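Local structure of substrate-binding protein (Synechococcus sp., 6WPN) at residues D151-A156 with R173-R178. The protein probably binds an oligosaccharide or a related sugar ligand in the periplasm as the solute-binding component of a transport system. Numbering follows the deposited sequence.
Sequences DLLRQA and RSIRER
Ala-156, following helix 150-155, sits against the side of helix 168-179 and faces Arg-178 there, with their CA atoms 5.0 Å apart. The short axes of 151-155 and 173-178 approach to 9.7 Å and make an angle of 75°, so the two helices lie roughly at right angles, with the C-terminal end of 151-155 coming up beside the flank of 173-178; most of the touching on that side is done by Ala-156. The methyl of Ala-156 fits over the turn at Ser-174 and Ile-175: its CB lies 3.6 Å from Ile-175 CD1 and 3.7 Å from the carbonyl oxygen of Ser-174. Ile-175 reaches across with its longer branch, CG1 being anti to the carbonyl carbon (chi1 -58°), and the terminal CD1 also meets Leu-153 CD2 at 3.8 Å. Leu-158 and Tyr-171 extend this apolar patch. On the solvent side Arg-178 lies alongside the Ala-156 backbone; its chain runs extended as far as CD, which passes 3.1 Å from Ala-156 O, and the bend at chi3 (74°) then turns the guanidinium so that the Ala-156 carbonyl carbon lies over one face. Gln-155 and Ala-156 also touch Thr-179. This is plain helix-to-helix packing at the periphery of a solute-binding-protein fold, joining the short helix that directly follows strand 137-149 to the next helix along the chain.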
# COMPACT_ATOMS: atom_id res chain seq x y z
N ASP A 151 -18.99 -16.79 -7.18
CA ASP A 151 -20.30 -16.94 -7.80
C ASP A 151 -20.38 -16.21 -9.13
O ASP A 151 -21.01 -16.70 -10.08
CB ASP A 151 -21.37 -16.46 -6.84
CG ASP A 151 -22.74 -16.67 -7.39
OD1 ASP A 151 -23.31 -17.76 -7.18
OD2 ASP A 151 -23.23 -15.75 -8.08
N LEU A 152 -19.75 -15.03 -9.23
CA LEU A 152 -19.69 -14.34 -10.51
C LEU A 152 -18.86 -15.12 -11.52
O LEU A 152 -19.16 -15.11 -12.72
CB LEU A 152 -19.11 -12.93 -10.34
CG LEU A 152 -19.99 -11.86 -9.68
CD1 LEU A 152 -19.25 -10.53 -9.55
CD2 LEU A 152 -21.28 -11.66 -10.47
N LEU A 153 -17.82 -15.82 -11.06
CA LEU A 153 -17.00 -16.62 -11.97
C LEU A 153 -17.82 -17.74 -12.60
O LEU A 153 -17.75 -17.96 -13.81
CB LEU A 153 -15.80 -17.20 -11.24
CG LEU A 153 -14.61 -16.29 -10.92
CD1 LEU A 153 -13.45 -17.14 -10.48
CD2 LEU A 153 -14.24 -15.45 -12.13
N ARG A 154 -18.60 -18.46 -11.79
CA ARG A 154 -19.45 -19.51 -12.34
C ARG A 154 -20.50 -18.94 -13.30
O ARG A 154 -20.81 -19.57 -14.32
CB ARG A 154 -20.12 -20.30 -11.22
CG ARG A 154 -19.21 -21.27 -10.48
CD ARG A 154 -19.99 -22.16 -9.51
NE ARG A 154 -20.46 -21.43 -8.34
CZ ARG A 154 -21.69 -20.94 -8.21
NH1 ARG A 154 -22.58 -21.09 -9.19
NH2 ARG A 154 -22.04 -20.29 -7.10
N GLN A 155 -21.05 -17.76 -13.00
CA GLN A 155 -21.98 -17.12 -13.92
C GLN A 155 -21.30 -16.78 -15.25
O GLN A 155 -21.92 -16.87 -16.31
CB GLN A 155 -22.59 -15.87 -13.27
CG GLN A 155 -23.65 -15.18 -14.13
CD GLN A 155 -24.28 -13.99 -13.44
OE1 GLN A 155 -23.82 -13.58 -12.36
NE2 GLN A 155 -25.29 -13.40 -14.04
N ALA A 156 -20.02 -16.43 -15.22
CA ALA A 156 -19.28 -16.13 -16.45
C ALA A 156 -18.71 -17.37 -17.13
O ALA A 156 -18.07 -17.24 -18.18
CB ALA A 156 -18.15 -15.15 -16.14
N ARG A 173 -13.16 -9.63 -20.28
CA ARG A 173 -14.18 -9.76 -21.31
C ARG A 173 -15.22 -10.82 -20.93
O ARG A 173 -16.43 -10.58 -21.05
CB ARG A 173 -13.53 -10.10 -22.65
CG ARG A 173 -12.72 -8.96 -23.22
CD ARG A 173 -12.36 -9.17 -24.68
NE ARG A 173 -11.10 -9.90 -24.83
CZ ARG A 173 -9.92 -9.30 -25.02
NH1 ARG A 173 -9.84 -7.98 -25.07
NH2 ARG A 173 -8.82 -10.03 -25.14
N SER A 174 -14.76 -11.98 -20.45
CA SER A 174 -15.70 -13.05 -20.10
C SER A 174 -16.66 -12.61 -19.01
O SER A 174 -17.84 -12.95 -19.04
CB SER A 174 -14.93 -14.30 -19.67
OG SER A 174 -14.35 -14.96 -20.78
N ILE A 175 -16.17 -11.83 -18.04
CA ILE A 175 -17.05 -11.33 -16.99
C ILE A 175 -18.02 -10.29 -17.55
O ILE A 175 -19.21 -10.30 -17.24
CB ILE A 175 -16.22 -10.75 -15.83
CG1 ILE A 175 -15.27 -11.80 -15.25
CG2 ILE A 175 -17.14 -10.21 -14.74
CD1 ILE A 175 -15.93 -12.85 -14.40
N ARG A 176 -17.53 -9.41 -18.43
CA ARG A 176 -18.35 -8.31 -18.92
C ARG A 176 -19.51 -8.81 -19.76
O ARG A 176 -20.65 -8.35 -19.59
CB ARG A 176 -17.51 -7.33 -19.75
CG ARG A 176 -16.93 -6.18 -18.96
CD ARG A 176 -18.00 -5.52 -18.13
NE ARG A 176 -18.69 -4.46 -18.84
CZ ARG A 176 -19.84 -3.92 -18.45
NH1 ARG A 176 -20.44 -4.36 -17.34
NH2 ARG A 176 -20.40 -2.95 -19.15
N GLU A 177 -19.26 -9.77 -20.64
CA GLU A 177 -20.27 -10.14 -21.62
C GLU A 177 -21.22 -11.20 -21.10
O GLU A 177 -22.40 -11.20 -21.48
CB GLU A 177 -19.59 -10.62 -22.90
CG GLU A 177 -18.72 -9.56 -23.56
CD GLU A 177 -18.00 -10.06 -24.80
OE1 GLU A 177 -18.15 -11.25 -25.14
OE2 GLU A 177 -17.27 -9.26 -25.42
N ARG A 178 -20.77 -12.10 -20.23
CA ARG A 178 -21.64 -13.17 -19.77
C ARG A 178 -22.38 -12.83 -18.48
O ARG A 178 -23.44 -13.41 -18.23
CB ARG A 178 -20.84 -14.47 -19.59
CG ARG A 178 -20.17 -14.94 -20.88
CD ARG A 178 -19.56 -16.33 -20.76
NE ARG A 178 -20.58 -17.39 -20.77
CZ ARG A 178 -20.31 -18.69 -20.83
NH1 ARG A 178 -19.06 -19.12 -20.91
NH2 ARG A 178 -21.30 -19.57 -20.83